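Local coordinates for uncharacterized protein AF_1514 (Archaeoglobus fulgidus DSM 4304, PDB 3C0F), which is of unknown function but adopts a hot dog fold and belongs to a family of uncharacterised domains, at residues P58-V61 with Y62-R66. Numbering follows the deposited sequence.
Sequences PWEV and YACNR
Val61 and Asn65, one turn apart on the helix 58-65, run alongside each other, and their contact is a small apolar-polar one: Val61 CG1 rests 3.8 Å from Asn65 ND2. Val61 carries CG1 anti to its own nitrogen (chi1 180°), which brings that methyl beside the carbonyl carbon and forward to the amide. The Asn65 amide in turn folds back along the helix, its CG 3.2 Å from Val61 O. Val61 O accepts the Asn65 backbone N-H, N to O 3.0 Å. One residue earlier, Cys64 N donates to Glu60 O at 2.9 Å, nearly along the C=O axis. With chi1 at -69°, Cys64 SG sits beside its backbone N and comes back toward Glu60, meeting its CG at 4.1 Å, while the Glu60 chain runs on extended beyond CG, against Tyr80 of strand 77-84. Ala63 N reaches Trp59 O from above the carbonyl plane at 3.3 Å, a longer bond; this oxygen also accepts Ser38 OG of the sheet and lies near the plane of the Tyr62 ring, at its edge. Ala63 faces Leu37 and Tyr80, seating the helix on the sheet of the hot dog fold. The Asn65 side chain thus lies against a carbonyl the main chain already uses, adding no hydrogen bond to it.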
ATOM      1  N   PRO A  58     -14.157  -6.854  16.260  1.00 21.22           N
ATOM      2  CA  PRO A  58     -13.599  -8.052  16.907  1.00 20.97           C
ATOM      3  C   PRO A  58     -12.510  -8.773  16.102  1.00 20.75           C
ATOM      4  O   PRO A  58     -11.635  -9.406  16.694  1.00 20.54           O
ATOM      5  CB  PRO A  58     -14.824  -8.958  17.094  1.00 20.90           C
ATOM      6  CG  PRO A  58     -15.819  -8.473  16.097  1.00 21.19           C
ATOM      7  CD  PRO A  58     -15.609  -6.994  16.031  1.00 21.26           C
ATOM      8  N   TRP A  59     -12.573  -8.677  14.774  1.00 20.46           N
ATOM      9  CA  TRP A  59     -11.569  -9.284  13.892  1.00 20.43           C
ATOM     10  C   TRP A  59     -10.200  -8.618  14.076  1.00 20.40           C
ATOM     11  O   TRP A  59      -9.164  -9.270  13.942  1.00 20.50           O
ATOM     12  CB  TRP A  59     -12.007  -9.196  12.425  1.00 20.17           C
ATOM     13  CG  TRP A  59     -12.246  -7.792  11.981  1.00 20.23           C
ATOM     14  CD1 TRP A  59     -11.332  -6.938  11.433  1.00 19.81           C
ATOM     15  CD2 TRP A  59     -13.474  -7.063  12.072  1.00 20.01           C
ATOM     16  NE1 TRP A  59     -11.916  -5.724  11.174  1.00 20.20           N
ATOM     17  CE2 TRP A  59     -13.230  -5.771  11.558  1.00 19.91           C
ATOM     18  CE3 TRP A  59     -14.759  -7.376  12.540  1.00 19.60           C
ATOM     19  CZ2 TRP A  59     -14.223  -4.790  11.493  1.00 19.98           C
ATOM     20  CZ3 TRP A  59     -15.747  -6.401  12.474  1.00 20.11           C
ATOM     21  CH2 TRP A  59     -15.472  -5.122  11.954  1.00 19.99           C
ATOM     22  N   GLU A  60     -10.213  -7.320  14.377  1.00 20.32           N
ATOM     23  CA  GLU A  60      -8.987  -6.563  14.611  1.00 20.18           C
ATOM     24  C   GLU A  60      -8.425  -6.863  16.000  1.00 20.11           C
ATOM     25  O   GLU A  60      -7.221  -7.083  16.152  1.00 20.00           O
ATOM     26  CB  GLU A  60      -9.234  -5.064  14.425  1.00 20.31           C
ATOM     27  CG  GLU A  60      -7.987  -4.204  14.579  1.00 20.77           C
ATOM     28  CD  GLU A  60      -8.151  -2.813  13.995  1.00 21.65           C
ATOM     29  OE1 GLU A  60      -9.259  -2.242  14.087  1.00 22.49           O
ATOM     30  OE2 GLU A  60      -7.164  -2.288  13.445  1.00 22.70           O
ATOM     31  N   VAL A  61      -9.304  -6.875  17.001  1.00 19.96           N
ATOM     32  CA  VAL A  61      -8.927  -7.229  18.371  1.00 19.95           C
ATOM     33  C   VAL A  61      -8.295  -8.624  18.406  1.00 19.82           C
ATOM     34  O   VAL A  61      -7.238  -8.814  19.011  1.00 19.77           O
ATOM     35  CB  VAL A  61     -10.137  -7.143  19.342  1.00 20.01           C
ATOM     36  CG1 VAL A  61      -9.725  -7.518  20.764  1.00 20.23           C
ATOM     37  CG2 VAL A  61     -10.747  -5.743  19.319  1.00 20.02           C
ATOM     38  N   TYR A  62      -8.940  -9.580  17.735  1.00 19.75           N
ATOM     39  CA  TYR A  62      -8.431 -10.948  17.610  1.00 19.56           C
ATOM     40  C   TYR A  62      -7.002 -10.971  17.066  1.00 19.36           C
ATOM     41  O   TYR A  62      -6.120 -11.609  17.646  1.00 19.28           O
ATOM     42  CB  TYR A  62      -9.356 -11.787  16.715  1.00 19.66           C
ATOM     43  CG  TYR A  62      -8.791 -13.138  16.321  1.00 19.78           C
ATOM     44  CD1 TYR A  62      -8.882 -14.229  17.184  1.00 20.07           C
ATOM     45  CD2 TYR A  62      -8.168 -13.326  15.083  1.00 19.43           C
ATOM     46  CE1 TYR A  62      -8.361 -15.470  16.830  1.00 20.13           C
ATOM     47  CE2 TYR A  62      -7.646 -14.565  14.721  1.00 19.58           C
ATOM     48  CZ  TYR A  62      -7.748 -15.632  15.600  1.00 19.70           C
ATOM     49  OH  TYR A  62      -7.245 -16.865  15.258  1.00 20.22           O
ATOM     50  N   ALA A  63      -6.789 -10.271  15.952  1.00 18.87           N
ATOM     51  CA  ALA A  63      -5.490 -10.219  15.290  1.00 18.54           C
ATOM     52  C   ALA A  63      -4.422  -9.574  16.175  1.00 18.44           C
ATOM     53  O   ALA A  63      -3.318 -10.101  16.308  1.00 18.29           O
ATOM     54  CB  ALA A  63      -5.609  -9.487  13.965  1.00 18.46           C
ATOM     55  N   CYS A  64      -4.768  -8.446  16.793  1.00 18.34           N
ATOM     56  CA  CYS A  64      -3.834  -7.707  17.644  1.00 18.50           C
ATOM     57  C   CYS A  64      -3.397  -8.511  18.866  1.00 18.34           C
ATOM     58  O   CYS A  64      -2.242  -8.422  19.295  1.00 18.29           O
ATOM     59  CB  CYS A  64      -4.432  -6.364  18.053  1.00 18.52           C
ATOM     60  SG  CYS A  64      -4.566  -5.204  16.670  1.00 19.75           S
ATOM     61  N   ASN A  65      -4.322  -9.304  19.406  1.00 18.05           N
ATOM     62  CA  ASN A  65      -4.022 -10.227  20.498  1.00 18.04           C
ATOM     63  C   ASN A  65      -3.114 -11.390  20.073  1.00 17.89           C
ATOM     64  O   ASN A  65      -2.532 -12.065  20.924  1.00 17.88           O
ATOM     65  CB  ASN A  65      -5.317 -10.753  21.131  1.00 18.09           C
ATOM     66  CG  ASN A  65      -6.070  -9.681  21.914  1.00 18.44           C
ATOM     67  OD1 ASN A  65      -5.546  -8.597  22.180  1.00 19.17           O
ATOM     68  ND2 ASN A  65      -7.307  -9.986  22.290  1.00 18.61           N
ATOM     69  N   ARG A  66      -3.003 -11.615  18.762  1.00 17.70           N
ATOM     70  CA  ARG A  66      -2.100 -12.636  18.210  1.00 17.67           C
ATOM     71  C   ARG A  66      -0.857 -12.019  17.551  1.00 17.30           C
ATOM     72  O   ARG A  66      -0.216 -12.647  16.708  1.00 17.41           O
ATOM     73  CB  ARG A  66      -2.818 -13.552  17.201  1.00 17.82           C
ATOM     74  CG  ARG A  66      -4.170 -14.133  17.627  1.00 19.39           C
ATOM     75  CD  ARG A  66      -4.138 -14.851  18.967  1.00 21.24           C
ATOM     76  NE  ARG A  66      -5.382 -15.575  19.235  1.00 22.54           N
ATOM     77  CZ  ARG A  66      -6.532 -15.012  19.606  1.00 22.69           C
ATOM     78  NH1 ARG A  66      -6.643 -13.695  19.744  1.00 22.73           N
TER